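Local atomic coordinates of nitrogenase molybdenum-iron protein alpha chain (Clostridium pasteurianum, PDB entry 4WES), a protein that forms, with the beta chain, the molybdenum-iron component of nitrogenase, which reduces dinitrogen to ammonium at an iron-molybdenum cofactor. Residues Arg347-Met352 and Met431-Asp436. Numbering follows the deposited sequence.
Sequences RSHTYM and MKEMHD. With ICS (iron-sulfur-molybdenum cluster with interstitial carbon), chain F.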
ATOM      1  N   ARG A 347      24.309 -23.102 -17.487  1.00  8.42           N
ATOM      2  CA  ARG A 347      24.336 -22.930 -16.027  1.00  8.65           C
ATOM      3  C   ARG A 347      24.120 -24.211 -15.232  1.00  8.17           C
ATOM      4  O   ARG A 347      24.531 -24.302 -14.077  1.00  9.15           O
ATOM      5  CB  ARG A 347      23.350 -21.832 -15.620  1.00  9.20           C
ATOM      6  CG  ARG A 347      23.874 -20.470 -16.038  1.00  8.83           C
ATOM      7  CD  ARG A 347      22.897 -19.378 -15.660  1.00  9.15           C
ATOM      8  NE  ARG A 347      23.444 -18.088 -16.085  1.00  9.52           N
ATOM      9  CZ  ARG A 347      22.798 -16.954 -15.993  1.00  9.16           C
ATOM     10  NH1 ARG A 347      21.626 -16.886 -15.424  1.00  9.59           N
ATOM     11  NH2 ARG A 347      23.371 -15.858 -16.475  1.00 11.02           N
ATOM     12  N   SER A 348      23.515 -25.234 -15.845  1.00  8.63           N
ATOM     13  CA  SER A 348      23.426 -26.540 -15.180  1.00  9.24           C
ATOM     14  C   SER A 348      24.790 -27.046 -14.784  1.00  9.15           C
ATOM     15  O   SER A 348      24.931 -27.770 -13.797  1.00  9.92           O
ATOM     16  CB  SER A 348      22.737 -27.568 -16.086  1.00 10.53           C
ATOM     17  OG  SER A 348      21.541 -27.037 -16.591  1.00 11.90           O
ATOM     18  N   HIS A 349      25.789 -26.715 -15.621  1.00  9.25           N
ATOM     19  CA  HIS A 349      27.147 -27.147 -15.381  1.00  9.05           C
ATOM     20  C   HIS A 349      27.905 -26.155 -14.492  1.00  8.76           C
ATOM     21  O   HIS A 349      28.544 -26.526 -13.494  1.00  9.76           O
ATOM     22  CB  HIS A 349      27.872 -27.326 -16.711  1.00  9.75           C
ATOM     23  CG  HIS A 349      29.254 -27.847 -16.568  1.00 10.01           C
ATOM     24  ND1 HIS A 349      30.187 -27.774 -17.582  1.00 11.50           N
ATOM     25  CD2 HIS A 349      29.869 -28.452 -15.518  1.00 11.08           C
ATOM     26  CE1 HIS A 349      31.304 -28.332 -17.153  1.00 12.65           C
ATOM     27  NE2 HIS A 349      31.138 -28.754 -15.915  1.00 12.00           N
ATOM     28  N   THR A 350      27.828 -24.871 -14.846  1.00  8.73           N
ATOM     29  CA  THR A 350      28.696 -23.910 -14.160  1.00  8.63           C
ATOM     30  C   THR A 350      28.361 -23.733 -12.671  1.00  9.41           C
ATOM     31  O   THR A 350      29.239 -23.365 -11.909  1.00  9.76           O
ATOM     32  CB  THR A 350      28.760 -22.596 -14.926  1.00  9.73           C
ATOM     33  OG1 THR A 350      27.442 -22.107 -15.073  1.00 10.23           O
ATOM     34  CG2 THR A 350      29.454 -22.779 -16.245  1.00 10.38           C
ATOM     35  N   TYR A 351      27.099 -23.980 -12.270  1.00  8.76           N
ATOM     36  CA  TYR A 351      26.721 -23.905 -10.860  1.00  8.97           C
ATOM     37  C   TYR A 351      27.109 -25.136 -10.016  1.00  9.22           C
ATOM     38  O   TYR A 351      26.979 -25.117  -8.795  1.00 10.24           O
ATOM     39  CB  TYR A 351      25.207 -23.567 -10.717  1.00  9.48           C
ATOM     40  CG  TYR A 351      24.995 -22.075 -10.827  1.00  8.77           C
ATOM     41  CD1 TYR A 351      24.856 -21.316  -9.684  1.00  9.56           C
ATOM     42  CD2 TYR A 351      24.971 -21.428 -12.054  1.00  9.73           C
ATOM     43  CE1 TYR A 351      24.761 -19.947  -9.757  1.00  9.57           C
ATOM     44  CE2 TYR A 351      24.864 -20.038 -12.152  1.00  9.32           C
ATOM     45  CZ  TYR A 351      24.754 -19.290 -11.000  1.00  9.72           C
ATOM     46  OH  TYR A 351      24.706 -17.928 -11.015  1.00 10.12           O
ATOM     47  N   MET A 352      27.573 -26.202 -10.661  1.00  9.27           N
ATOM     48  CA  MET A 352      27.807 -27.449  -9.925  1.00  9.87           C
ATOM     49  C   MET A 352      28.882 -27.322  -8.862  1.00  9.46           C
ATOM     50  O   MET A 352      28.737 -27.897  -7.768  1.00 10.19           O
ATOM     51  CB  MET A 352      28.181 -28.562 -10.898  1.00  9.87           C
ATOM     52  CG  MET A 352      26.963 -29.113 -11.616  1.00  9.79           C
ATOM     53  SD  MET A 352      27.395 -30.397 -12.795  1.00 11.41           S
ATOM     54  CE  MET A 352      25.758 -31.000 -13.197  1.00 11.10           C
ATOM     55  N   MET A 431      29.074 -33.699 -18.229  1.00 11.55           N
ATOM     56  CA  MET A 431      29.047 -35.065 -17.722  0.53 13.05           C
ATOM     57  C   MET A 431      30.333 -35.384 -16.910  1.00 13.23           C
ATOM     58  O   MET A 431      30.280 -36.058 -15.872  1.00 14.03           O
ATOM     59  CB  MET A 431      28.832 -36.028 -18.900  0.53 15.70           C
ATOM     60  CG  MET A 431      28.193 -37.370 -18.580  0.53 16.45           C
ATOM     61  SD  MET A 431      27.974 -38.235 -20.145  0.53 26.92           S
ATOM     62  CE  MET A 431      26.523 -37.495 -20.938  0.53 18.88           C
ATOM     63  N   LYS A 432      31.481 -34.911 -17.403  1.00 13.92           N
ATOM     64  CA  LYS A 432      32.763 -35.199 -16.763  1.00 14.87           C
ATOM     65  C   LYS A 432      32.753 -34.777 -15.310  1.00 15.06           C
ATOM     66  O   LYS A 432      33.395 -35.432 -14.466  1.00 18.26           O
ATOM     67  CB  LYS A 432      33.920 -34.523 -17.473  1.00 18.64           C
ATOM     68  CG  LYS A 432      34.615 -35.388 -18.504  1.00 34.60           C
ATOM     69  CD  LYS A 432      34.461 -34.833 -19.908  1.00 61.19           C
ATOM     70  CE  LYS A 432      35.624 -35.117 -20.840  1.00 75.78           C
ATOM     71  NZ  LYS A 432      35.421 -34.288 -22.049  1.00130.39           N
ATOM     72  N   GLU A 433      32.049 -33.690 -15.006  1.00 13.56           N
ATOM     73  CA  GLU A 433      32.062 -33.142 -13.659  1.00 14.85           C
ATOM     74  C   GLU A 433      31.097 -33.850 -12.717  1.00 13.94           C
ATOM     75  O   GLU A 433      31.236 -33.752 -11.504  1.00 17.46           O
ATOM     76  CB  GLU A 433      31.744 -31.638 -13.730  1.00 16.41           C
ATOM     77  CG  GLU A 433      31.937 -30.902 -12.419  1.00 16.80           C
ATOM     78  CD  GLU A 433      32.180 -29.422 -12.586  1.00 15.94           C
ATOM     79  OE1 GLU A 433      32.680 -29.016 -13.644  1.00 18.50           O
ATOM     80  OE2 GLU A 433      31.891 -28.706 -11.614  1.00 16.59           O
ATOM     81  N   MET A 434      30.119 -34.566 -13.255  1.00 13.22           N
ATOM     82  CA  MET A 434      29.090 -35.209 -12.450  1.00 13.13           C
ATOM     83  C   MET A 434      29.611 -36.509 -11.842  1.00 14.81           C
ATOM     84  O   MET A 434      30.524 -37.151 -12.348  1.00 17.03           O
ATOM     85  CB  MET A 434      27.889 -35.510 -13.318  1.00 13.06           C
ATOM     86  CG  MET A 434      27.240 -34.222 -13.805  1.00 13.00           C
ATOM     87  SD  MET A 434      25.853 -34.440 -14.942  1.00 13.43           S
ATOM     88  CE  MET A 434      24.640 -35.196 -13.872  1.00 13.79           C
ATOM     89  N   HIS A 435      29.058 -36.882 -10.711  1.00 15.85           N
ATOM     90  CA  HIS A 435      29.556 -38.106 -10.124  1.00 18.28           C
ATOM     91  C   HIS A 435      28.843 -39.341 -10.667  1.00 15.42           C
ATOM     92  O   HIS A 435      27.846 -39.265 -11.365  1.00 16.13           O
ATOM     93  CB  HIS A 435      29.560 -38.028  -8.612  1.00 24.73           C
ATOM     94  CG  HIS A 435      28.208 -38.026  -7.999  1.00 20.51           C
ATOM     95  ND1 HIS A 435      27.446 -39.178  -7.889  1.00 24.64           N
ATOM     96  CD2 HIS A 435      27.518 -37.059  -7.353  1.00 37.25           C
ATOM     97  CE1 HIS A 435      26.319 -38.897  -7.248  1.00 26.01           C
ATOM     98  NE2 HIS A 435      26.336 -37.616  -6.920  1.00 48.17           N
ATOM     99  N   ASP A 436      29.420 -40.502 -10.379  1.00 18.35           N
ATOM    100  CA  ASP A 436      28.859 -41.749 -10.872  1.00 18.49           C
ATOM    101  C   ASP A 436      27.470 -41.978 -10.278  1.00 16.50           C
ATOM    102  O   ASP A 436      27.215 -41.604  -9.129  1.00 18.90           O
ATOM    103  CB  ASP A 436      29.779 -42.923 -10.538  1.00 22.02           C
ATOM    104  CG  ASP A 436      31.048 -42.932 -11.382  1.00 27.39           C
ATOM    105  OD1 ASP A 436      31.100 -42.217 -12.405  1.00 26.57           O
ATOM    106  OD2 ASP A 436      32.009 -43.671 -11.021  1.00 32.46           O
TER
HETATM  107 FE1  ICS F 602      24.443 -19.105 -22.226  1.00  8.52          FE
HETATM  108 MO1  ICS F 602      18.001 -18.316 -19.723  1.00  7.47          MO
HETATM  109 FE2  ICS F 602      21.870 -18.971 -22.879  1.00  8.08          FE
HETATM  110 FE3  ICS F 602      22.825 -17.432 -20.914  1.00  8.15          FE
HETATM  111 FE4  ICS F 602      22.650 -20.064 -20.589  1.00  8.18          FE
HETATM  112 FE5  ICS F 602      20.249 -19.796 -19.678  1.00  7.79          FE
HETATM  113 FE6  ICS F 602      19.495 -18.656 -21.927  1.00  7.80          FE
HETATM  114 FE7  ICS F 602      20.415 -17.191 -19.997  1.00  7.73          FE
HETATM  115  CX  ICS F 602      21.288 -18.723 -20.988  1.00  8.35           C
HETATM  116  S1A ICS F 602      23.059 -20.886 -22.696  1.00  8.76           S
HETATM  117  S1B ICS F 602      18.412 -20.302 -20.888  1.00  7.90           S
HETATM  118  S2A ICS F 602      23.404 -17.316 -23.127  1.00  8.61           S
HETATM  119  S2B ICS F 602      19.979 -18.859 -24.047  1.00  8.23           S
HETATM  120  S3A ICS F 602      21.711 -21.404 -19.073  1.00  8.42           S
HETATM  121  S3B ICS F 602      18.669 -16.686 -21.314  1.00  7.64           S
HETATM  122  S4A ICS F 602      24.407 -18.737 -19.946  1.00  8.70           S
HETATM  123  S4B ICS F 602      19.738 -18.236 -18.156  1.00  7.77           S
HETATM  124  S5A ICS F 602      22.001 -15.673 -19.811  1.00  8.36           S
HETATM  125  O   HOH W   1      30.902 -26.156 -11.863  1.00 10.92           O
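H349 and E433 meet in a histidine-carboxylate hydrogen bond that ties the short helix 347-350, next to the iron-molybdenum cofactor, to the short helix 430-433. NE2 of H349 donates to OE1 of E433 over 2.8 Å. The bond is noticeably bent, with an N-H...O angle of 139°: OE1 lies tilted from the imidazole plane, the nitrogen approaches from above the carboxylate plane, and the two planes stand 72° apart. In both residues CG is anti to the backbone N (chi1 -177° in H349), and this brings the imidazole edge and the carboxylate together. The other carboxylate oxygen extends the link through a water, which lies 2.7 Å from OE2 of E433 and 2.9 Å from the backbone O of H349 and bridges the two. The carboxylate thus holds the ring directly and the histidine's main chain through the water.

Beside this polar link, M352 and M434 form an apolar contact, the methyl CE of M352 lying 3.6 Å from CG of M434. Both methionines also rest on A365 of strand 361-367, which places the pair against the mixed sheet.

Further out, Y427 OH is hydrogen-bonded to ND1 of H349, so both ring nitrogens are engaged and the imidazole's rotation is probably restricted. S348 OG bonds to V343 N and G366 O, fixing the helix start to strands 338-343 and 361-367. At the cofactor end, R347 NH1 is hydrogen-bonded to L481 O, sulfur S4B lies over one face of the guanidinium, 3.6 Å from NH1, and the backbone N of R347 is 3.5 Å from sulfur S3A.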